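Local coordinates for protein ethanolamine kinase Pv091845 (Plasmodium vivax, PDB 2QG7) that probably phosphorylates ethanolamine, the first of three steps that make phosphatidylethanolamine from it, at residues His294-Thr305 and Gly344-Phe352; Ile149-Ile157 and Lys220-Val228. One frame throughout, in Å; residues are numbered along the deposited sequence.

Contact 1 (His294-Thr305 and Gly344-Phe352); sequences HCDLLSSNIINT and GDSISFIDF
His294 and Asn301 both reach the backbone around Ile350, tying a loop that matches the catalytic-loop pattern HxDxxxxN of the protein-kinase-like fold to Ile350 and the Asp351-Phe352 that follow it, which with Glu353 probably fall where protein kinases carry the DFG motif. Both ring nitrogens of His294 are engaged. NE2 donates to Ile350 O (2.8 Å), which lies in the ring plane although the donor stands above the carbonyl plane, and ND1 accepts from Asp296 N. With CG anti to the backbone N (chi1 -175°), the ring also brings CD2 within 3.3 Å of Phe352 CE2. A water donates to both His294 O and Asp351 O. Asn301 spends ND2 inside its own loop, in a nearly straight bond to Asp296 O (N-H...O 170°), while its backbone O accepts Ile350 N (3.0 Å). Antiparallel strands 302-304 and 347-349 follow: Ile303 and Ser348 form the hydrogen-bonded pair, each N satisfied by the other's O. On the sheet face carrying Ile302 and Phe349, Leu297 CD1 makes a CH-pi contact over the Phe349 ring centre. Thr305 N bonds Ser346 O, its OG1 Asp184 O. Asn304 ND2, also bonded to Tyr186 OH, meets Asp345 OD1 (2.9 Å) on its anti side, tilted out of the carboxylate plane.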
loop_
_atom_site.group_PDB
_atom_site.type_symbol
_atom_site.label_atom_id
_atom_site.label_comp_id
_atom_site.label_asym_id
_atom_site.label_seq_id
_atom_site.Cartn_x
_atom_site.Cartn_y
_atom_site.Cartn_z
ATOM N N HIS D 294 25.592 1.485 8.404
ATOM C CA HIS D 294 24.600 0.788 9.223
ATOM C C HIS D 294 23.658 -0.117 8.402
ATOM O O HIS D 294 23.431 -1.300 8.756
ATOM C CB HIS D 294 23.802 1.779 10.041
ATOM C CG HIS D 294 22.853 1.120 11.003
ATOM N ND1 HIS D 294 21.647 0.567 10.606
ATOM C CD2 HIS D 294 22.929 0.934 12.340
ATOM C CE1 HIS D 294 21.029 0.066 11.658
ATOM N NE2 HIS D 294 21.782 0.279 12.723
ATOM N N CYS D 295 23.122 0.446 7.311
ATOM C CA CYS D 295 22.350 -0.283 6.262
ATOM C C CYS D 295 20.856 -0.482 6.508
ATOM O O CYS D 295 20.165 -0.941 5.611
ATOM C CB CYS D 295 22.999 -1.613 5.880
ATOM S SG CYS D 295 24.695 -1.480 5.352
ATOM N N ASP D 296 20.392 -0.144 7.718
ATOM C CA ASP D 296 19.014 -0.302 8.147
ATOM C C ASP D 296 18.630 0.813 9.112
ATOM O O ASP D 296 18.124 0.615 10.224
ATOM C CB ASP D 296 18.780 -1.694 8.755
ATOM C CG ASP D 296 17.318 -2.045 8.824
ATOM O OD1 ASP D 296 16.497 -1.455 8.047
ATOM O OD2 ASP D 296 16.971 -2.885 9.683
ATOM N N LEU D 297 18.883 2.028 8.676
ATOM C CA LEU D 297 18.752 3.153 9.579
ATOM C C LEU D 297 17.338 3.699 9.569
ATOM O O LEU D 297 17.101 4.865 9.265
ATOM C CB LEU D 297 19.803 4.198 9.260
ATOM C CG LEU D 297 20.371 5.030 10.429
ATOM C CD1 LEU D 297 21.125 4.204 11.502
ATOM C CD2 LEU D 297 21.260 6.156 9.861
ATOM N N LEU D 298 16.394 2.825 9.901
ATOM C CA LEU D 298 15.005 3.228 10.164
ATOM C C LEU D 298 14.877 3.825 11.553
ATOM O O LEU D 298 15.736 3.631 12.389
ATOM C CB LEU D 298 14.012 2.061 9.959
ATOM C CG LEU D 298 14.372 0.593 10.230
ATOM C CD1 LEU D 298 14.203 0.236 11.685
ATOM C CD2 LEU D 298 13.503 -0.318 9.395
ATOM N N SER D 299 13.790 4.554 11.782
ATOM C CA SER D 299 13.630 5.370 12.990
ATOM C C SER D 299 13.618 4.591 14.284
ATOM O O SER D 299 14.061 5.084 15.298
ATOM C CB SER D 299 12.380 6.249 12.915
ATOM O OG SER D 299 11.229 5.433 12.752
ATOM N N SER D 300 13.114 3.369 14.237
ATOM C CA SER D 300 13.084 2.463 15.386
ATOM C C SER D 300 14.448 1.865 15.706
ATOM O O SER D 300 14.629 1.307 16.765
ATOM C CB SER D 300 12.023 1.359 15.172
ATOM O OG SER D 300 12.446 0.436 14.183
ATOM N N ASN D 301 15.406 2.001 14.784
ATOM C CA ASN D 301 16.826 1.696 15.025
ATOM C C ASN D 301 17.682 2.845 15.587
ATOM O O ASN D 301 18.882 2.700 15.759
ATOM C CB ASN D 301 17.442 1.111 13.760
ATOM C CG ASN D 301 17.152 -0.372 13.629
ATOM O OD1 ASN D 301 16.705 -0.961 14.588
ATOM N ND2 ASN D 301 17.385 -0.963 12.457
ATOM N N ILE D 302 17.037 3.976 15.886
ATOM C CA ILE D 302 17.692 5.161 16.415
ATOM C C ILE D 302 17.083 5.488 17.770
ATOM O O ILE D 302 15.911 5.727 17.876
ATOM C CB ILE D 302 17.577 6.359 15.440
ATOM C CG1 ILE D 302 18.097 5.989 14.059
ATOM C CG2 ILE D 302 18.339 7.579 15.960
ATOM C CD1 ILE D 302 17.658 6.940 12.978
ATOM N N ILE D 303 17.919 5.482 18.802
ATOM C CA ILE D 303 17.493 5.572 20.210
ATOM C C ILE D 303 17.931 6.916 20.775
ATOM O O ILE D 303 19.086 7.319 20.618
ATOM C CB ILE D 303 18.141 4.394 21.050
ATOM C CG1 ILE D 303 17.944 3.027 20.345
ATOM C CG2 ILE D 303 17.687 4.405 22.524
ATOM C CD1 ILE D 303 16.468 2.507 20.275
ATOM N N ASN D 304 16.997 7.627 21.397
ATOM C CA ASN D 304 17.328 8.853 22.092
ATOM C C ASN D 304 17.434 8.577 23.579
ATOM O O ASN D 304 16.423 8.323 24.225
ATOM C CB ASN D 304 16.257 9.922 21.863
ATOM C CG ASN D 304 16.600 11.228 22.526
ATOM O OD1 ASN D 304 17.761 11.495 22.808
ATOM N ND2 ASN D 304 15.614 12.045 22.767
ATOM N N THR D 305 18.651 8.612 24.120
ATOM C CA THR D 305 18.854 8.413 25.560
ATOM C C THR D 305 19.062 9.761 26.214
ATOM O O THR D 305 20.153 10.327 26.136
ATOM C CB THR D 305 20.040 7.505 25.867
ATOM O OG1 THR D 305 19.931 6.282 25.105
ATOM C CG2 THR D 305 20.077 7.187 27.382
ATOM N N GLY D 344 18.776 17.158 27.702
ATOM C CA GLY D 344 19.729 17.019 26.585
ATOM C C GLY D 344 19.601 15.668 25.886
ATOM O O GLY D 344 19.735 14.601 26.520
ATOM N N ASP D 345 19.344 15.719 24.577
ATOM C CA ASP D 345 19.184 14.523 23.746
ATOM C C ASP D 345 20.521 13.918 23.367
ATOM O O ASP D 345 21.476 14.638 23.046
ATOM C CB ASP D 345 18.434 14.870 22.473
ATOM C CG ASP D 345 17.115 15.540 22.745
ATOM O OD1 ASP D 345 16.168 14.860 23.192
ATOM O OD2 ASP D 345 17.021 16.763 22.504
ATOM N N SER D 346 20.590 12.598 23.393
ATOM C CA SER D 346 21.787 11.913 22.946
ATOM C C SER D 346 21.368 10.733 22.056
ATOM O O SER D 346 20.589 9.893 22.487
ATOM C CB SER D 346 22.614 11.432 24.153
ATOM O OG SER D 346 23.737 10.659 23.727
ATOM N N ILE D 347 21.917 10.676 20.842
ATOM C CA ILE D 347 21.525 9.718 19.833
ATOM C C ILE D 347 22.536 8.596 19.636
ATOM O O ILE D 347 23.716 8.848 19.495
ATOM C CB ILE D 347 21.242 10.449 18.453
ATOM C CG1 ILE D 347 19.911 11.247 18.507
ATOM C CG2 ILE D 347 21.373 9.489 17.226
ATOM C CD1 ILE D 347 18.646 10.427 18.800
ATOM N N SER D 348 22.056 7.349 19.616
ATOM C CA SER D 348 22.868 6.211 19.215
ATOM C C SER D 348 22.062 5.228 18.356
ATOM O O SER D 348 20.845 5.247 18.364
ATOM C CB SER D 348 23.467 5.517 20.431
ATOM O OG SER D 348 22.453 5.071 21.290
ATOM N N PHE D 349 22.764 4.389 17.602
ATOM C CA PHE D 349 22.143 3.411 16.740
ATOM C C PHE D 349 22.198 2.008 17.341
ATOM O O PHE D 349 23.123 1.670 18.070
ATOM C CB PHE D 349 22.802 3.417 15.344
ATOM C CG PHE D 349 22.869 4.786 14.711
ATOM C CD1 PHE D 349 21.857 5.719 14.908
ATOM C CD2 PHE D 349 23.947 5.145 13.899
ATOM C CE1 PHE D 349 21.943 6.985 14.334
ATOM C CE2 PHE D 349 23.990 6.387 13.321
ATOM C CZ PHE D 349 23.006 7.293 13.546
ATOM N N ILE D 350 21.201 1.200 16.994
ATOM C CA ILE D 350 21.088 -0.216 17.403
ATOM C C ILE D 350 20.820 -1.064 16.173
ATOM O O ILE D 350 20.554 -0.554 15.090
ATOM C CB ILE D 350 19.929 -0.480 18.490
ATOM C CG1 ILE D 350 18.547 0.002 17.996
ATOM C CG2 ILE D 350 20.263 0.110 19.868
ATOM C CD1 ILE D 350 17.375 -0.707 18.645
ATOM N N ASP D 351 20.897 -2.365 16.351
ATOM C CA ASP D 351 20.587 -3.356 15.335
ATOM C C ASP D 351 21.448 -3.279 14.072
ATOM O O ASP D 351 21.021 -2.817 13.002
ATOM C CB ASP D 351 19.083 -3.375 15.051
ATOM C CG ASP D 351 18.572 -4.774 14.722
ATOM O OD1 ASP D 351 19.396 -5.699 14.383
ATOM O OD2 ASP D 351 17.321 -4.942 14.780
ATOM N N PHE D 352 22.669 -3.778 14.203
ATOM C CA PHE D 352 23.675 -3.722 13.139
ATOM C C PHE D 352 23.765 -5.037 12.391
ATOM O O PHE D 352 24.858 -5.444 11.983
ATOM C CB PHE D 352 25.044 -3.400 13.757
ATOM C CG PHE D 352 25.080 -2.082 14.486
ATOM C CD1 PHE D 352 24.804 -2.017 15.848
ATOM C CD2 PHE D 352 25.376 -0.913 13.804
ATOM C CE1 PHE D 352 24.819 -0.780 16.519
ATOM C CE2 PHE D 352 25.396 0.300 14.449
ATOM C CZ PHE D 352 25.108 0.368 15.813
HETATM O O HOH W 1 21.693 -3.204 10.352
#

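Contact 2 (Ile149-Ile157 and Lys220-Val228); sequences INREREKKI and KELQVTQKV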
loop_
_atom_site.group_PDB
_atom_site.type_symbol
_atom_site.label_atom_id
_atom_site.label_comp_id
_atom_site.label_asym_id
_atom_site.label_seq_id
_atom_site.Cartn_x
_atom_site.Cartn_y
_atom_site.Cartn_z
ATOM N N ILE D 149 20.848 -12.783 6.670
ATOM C CA ILE D 149 21.894 -12.363 7.628
ATOM C C ILE D 149 23.088 -13.334 7.678
ATOM O O ILE D 149 22.918 -14.551 7.737
ATOM C CB ILE D 149 21.313 -12.106 9.057
ATOM C CG1 ILE D 149 20.260 -10.972 9.014
ATOM C CG2 ILE D 149 22.451 -11.838 10.066
ATOM C CD1 ILE D 149 19.329 -10.870 10.214
ATOM N N ASN D 150 24.292 -12.782 7.624
ATOM C CA ASN D 150 25.519 -13.554 7.805
ATOM C C ASN D 150 26.048 -13.315 9.228
ATOM O O ASN D 150 26.619 -12.253 9.521
ATOM C CB ASN D 150 26.546 -13.121 6.755
ATOM C CG ASN D 150 27.643 -14.136 6.542
ATOM O OD1 ASN D 150 28.102 -14.793 7.503
ATOM N ND2 ASN D 150 28.103 -14.247 5.262
ATOM N N ARG D 151 25.832 -14.301 10.100
ATOM C CA ARG D 151 26.072 -14.180 11.547
ATOM C C ARG D 151 27.541 -14.038 11.904
ATOM O O ARG D 151 27.879 -13.357 12.872
ATOM C CB ARG D 151 25.482 -15.382 12.294
ATOM C CG ARG D 151 23.961 -15.545 12.146
ATOM C CD ARG D 151 23.189 -14.478 12.927
ATOM N NE ARG D 151 21.748 -14.509 12.652
ATOM C CZ ARG D 151 20.904 -13.507 12.917
ATOM N NH1 ARG D 151 19.608 -13.638 12.622
ATOM N NH2 ARG D 151 21.352 -12.366 13.469
ATOM N N GLU D 152 28.396 -14.691 11.116
ATOM C CA GLU D 152 29.844 -14.670 11.289
ATOM C C GLU D 152 30.427 -13.318 10.895
ATOM O O GLU D 152 31.365 -12.822 11.514
ATOM C CB GLU D 152 30.502 -15.789 10.471
ATOM C CG GLU D 152 29.978 -17.206 10.780
ATOM C CD GLU D 152 28.907 -17.687 9.769
ATOM O OE1 GLU D 152 29.054 -17.436 8.540
ATOM O OE2 GLU D 152 27.917 -18.341 10.199
ATOM N N ARG D 153 29.849 -12.723 9.858
ATOM C CA ARG D 153 30.172 -11.357 9.456
ATOM C C ARG D 153 29.577 -10.317 10.439
ATOM O O ARG D 153 30.224 -9.306 10.746
ATOM C CB ARG D 153 29.716 -11.139 8.010
ATOM C CG ARG D 153 30.146 -9.840 7.352
ATOM C CD ARG D 153 29.095 -8.767 7.596
ATOM N NE ARG D 153 27.879 -8.977 6.793
ATOM C CZ ARG D 153 26.646 -8.653 7.210
ATOM N NH1 ARG D 153 25.616 -8.861 6.386
ATOM N NH2 ARG D 153 26.440 -8.132 8.463
ATOM N N GLU D 154 28.371 -10.573 10.947
ATOM C CA GLU D 154 27.753 -9.679 11.917
ATOM C C GLU D 154 28.554 -9.596 13.218
ATOM O O GLU D 154 28.582 -8.556 13.881
ATOM C CB GLU D 154 26.314 -10.097 12.211
ATOM C CG GLU D 154 25.522 -8.980 12.856
ATOM C CD GLU D 154 24.332 -9.445 13.675
ATOM O OE1 GLU D 154 23.754 -8.572 14.383
ATOM O OE2 GLU D 154 23.963 -10.654 13.623
ATOM N N LYS D 155 29.206 -10.717 13.552
ATOM C CA LYS D 155 29.982 -10.899 14.773
ATOM C C LYS D 155 31.271 -10.070 14.742
ATOM O O LYS D 155 31.632 -9.414 15.736
ATOM C CB LYS D 155 30.283 -12.388 14.966
ATOM C CG LYS D 155 30.674 -12.769 16.390
ATOM C CD LYS D 155 30.776 -14.270 16.598
ATOM C CE LYS D 155 32.108 -14.786 16.066
ATOM N NZ LYS D 155 32.308 -16.266 16.275
ATOM N N LYS D 156 31.935 -10.083 13.591
ATOM C CA LYS D 156 33.142 -9.303 13.358
ATOM C C LYS D 156 32.904 -7.792 13.395
ATOM O O LYS D 156 33.659 -7.058 14.065
ATOM C CB LYS D 156 33.759 -9.704 12.030
ATOM C CG LYS D 156 34.276 -11.132 11.997
ATOM C CD LYS D 156 35.013 -11.451 10.678
ATOM C CE LYS D 156 35.434 -12.913 10.620
ATOM N NZ LYS D 156 36.524 -13.177 11.609
ATOM N N ILE D 157 31.866 -7.346 12.671
ATOM C CA ILE D 157 31.414 -5.957 12.650
ATOM C C ILE D 157 31.089 -5.441 14.051
ATOM O O ILE D 157 31.441 -4.307 14.400
ATOM C CB ILE D 157 30.151 -5.785 11.701
ATOM C CG1 ILE D 157 30.468 -6.193 10.263
ATOM C CG2 ILE D 157 29.589 -4.368 11.743
ATOM C CD1 ILE D 157 31.401 -5.264 9.546
ATOM N N LYS D 220 39.507 -8.308 4.507
ATOM C CA LYS D 220 39.657 -9.664 3.983
ATOM C C LYS D 220 38.776 -10.640 4.771
ATOM O O LYS D 220 38.172 -11.555 4.191
ATOM C CB LYS D 220 41.139 -10.095 4.026
ATOM C CG LYS D 220 41.469 -11.449 3.350
ATOM C CD LYS D 220 41.766 -11.308 1.843
ATOM C CE LYS D 220 41.651 -12.672 1.097
ATOM N NZ LYS D 220 40.218 -13.098 0.811
ATOM N N GLU D 221 38.705 -10.427 6.088
ATOM C CA GLU D 221 37.881 -11.250 6.991
ATOM C C GLU D 221 36.403 -11.168 6.637
ATOM O O GLU D 221 35.672 -12.142 6.781
ATOM C CB GLU D 221 38.055 -10.811 8.444
ATOM C CG GLU D 221 39.349 -11.235 9.089
ATOM C CD GLU D 221 39.412 -10.865 10.567
ATOM O OE1 GLU D 221 38.722 -9.893 10.994
ATOM O OE2 GLU D 221 40.157 -11.553 11.304
ATOM N N LEU D 222 35.980 -9.990 6.186
ATOM C CA LEU D 222 34.594 -9.739 5.792
ATOM C C LEU D 222 34.287 -10.293 4.399
ATOM O O LEU D 222 33.177 -10.800 4.161
ATOM C CB LEU D 222 34.285 -8.240 5.865
ATOM C CG LEU D 222 34.490 -7.568 7.223
ATOM C CD1 LEU D 222 34.377 -6.062 7.085
ATOM C CD2 LEU D 222 33.521 -8.108 8.265
ATOM N N GLN D 223 35.279 -10.187 3.496
ATOM C CA GLN D 223 35.197 -10.762 2.144
ATOM C C GLN D 223 35.051 -12.291 2.160
ATOM O O GLN D 223 34.247 -12.832 1.401
ATOM C CB GLN D 223 36.427 -10.383 1.309
ATOM C CG GLN D 223 36.452 -8.955 0.767
ATOM C CD GLN D 223 37.812 -8.586 0.161
ATOM O OE1 GLN D 223 38.739 -9.466 0.068
ATOM N NE2 GLN D 223 37.940 -7.282 -0.250
ATOM N N VAL D 224 35.822 -12.978 3.013
ATOM C CA VAL D 224 35.779 -14.454 3.079
ATOM C C VAL D 224 34.473 -15.035 3.660
ATOM O O VAL D 224 34.087 -16.152 3.295
ATOM C CB VAL D 224 37.050 -15.100 3.789
ATOM C CG1 VAL D 224 38.350 -14.753 3.029
ATOM C CG2 VAL D 224 37.144 -14.706 5.269
ATOM N N THR D 225 33.805 -14.295 4.562
ATOM C CA THR D 225 32.547 -14.773 5.181
ATOM C C THR D 225 31.348 -14.679 4.229
ATOM O O THR D 225 30.450 -15.524 4.271
ATOM C CB THR D 225 32.200 -14.052 6.525
ATOM O OG1 THR D 225 32.269 -12.621 6.356
ATOM C CG2 THR D 225 33.137 -14.501 7.647
ATOM N N GLN D 226 31.354 -13.658 3.367
ATOM C CA GLN D 226 30.235 -13.365 2.464
ATOM C C GLN D 226 30.477 -13.741 0.996
ATOM O O GLN D 226 29.515 -13.852 0.224
ATOM C CB GLN D 226 29.855 -11.881 2.560
ATOM C CG GLN D 226 28.906 -11.547 3.715
ATOM C CD GLN D 226 27.999 -10.353 3.416
ATOM O OE1 GLN D 226 27.563 -9.625 4.377
ATOM N NE2 GLN D 226 27.712 -10.145 2.074
ATOM N N LYS D 227 31.748 -13.925 0.622
ATOM C CA LYS D 227 32.173 -14.278 -0.760
ATOM C C LYS D 227 32.184 -13.064 -1.706
ATOM O O LYS D 227 31.572 -13.093 -2.791
ATOM C CB LYS D 227 31.339 -15.434 -1.350
ATOM C CG LYS D 227 31.389 -16.742 -0.549
ATOM C CD LYS D 227 29.955 -17.253 -0.211
ATOM C CE LYS D 227 29.001 -17.287 -1.423
ATOM N NZ LYS D 227 27.621 -17.713 -1.008
ATOM N N VAL D 228 32.883 -12.000 -1.288
ATOM C CA VAL D 228 33.040 -10.814 -2.147
ATOM C C VAL D 228 34.483 -10.754 -2.731
ATOM O O VAL D 228 35.467 -10.649 -1.973
ATOM C CB VAL D 228 32.606 -9.458 -1.412
ATOM C CG1 VAL D 228 32.287 -8.338 -2.446
ATOM C CG2 VAL D 228 31.372 -9.706 -0.487
#
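Glu221 opens the meeting of the two helices by lying across Lys156, whose aliphatic chain does the touching: Lys156 CD comes to 3.8 Å from Glu221 CB. The charged ends are less closely engaged, Lys156 NZ and Glu221 OE2 making a long salt bridge at 4.0 Å near the solvent. One residue on, Leu222 sends CD2 into the interface, where it meets Ile157 CD1 at 3.8 Å and the CG methylene of Arg153. The axes of 151-157 and 220-226 run antiparallel (163°), 9.1 Å apart at closest approach; helix 151-163, following strand 136-141, probably corresponds to helix C of the protein kinases, so the pair joins it to the helical lobe. Thr225 lies opposite Arg153 across the helices, its OG1 3.4 Å from Arg153 CB. That oxygen sits between the backbone N and carbonyl carbon (chi1 50°) and bonds back to Leu222 O in its own helix, while CG2 points at Glu152 CB and Lys156 CE. The backbone O of Thr225 accepts from Asn150 ND2 (2.8 Å), the donor standing well above the carbonyl plane; Asn150 occupies the N-cap position of its helix. Gln226 then slides past Asn150 in the opposite direction, the amide planes 18° apart, and offers OE1 to the side of the Arg153 guanidinium. Both NE and NH1 donate to that single oxygen, the NE bond in the carbonyl plane and the NH1 bond (2.9 Å) tilted from it.

Overall arrangement
Followed from the N terminus, the chain lays down strands 112-116, 122-128 and 136-141 before entering helix 151-163. Contact 2 then closes a long loop, 62 residues between its segments, holding the last two strands of the five-stranded sheet, strand 186-187 and helix 196-210. Contact 1 opens only later and closes a shorter loop, most of it not modelled. The two loops are therefore in series, neither nesting nor crossing, yet they are coupled in space. Strand 186-187 pairs with 302-304, helix 196-210 packs on contact 1, and Phe352 O touches Glu154 CG at 3.7 Å. Helix 151-163 thus packs against helix 216-226 and also touches the end of 344-352, with the contact centres about 23 Å apart.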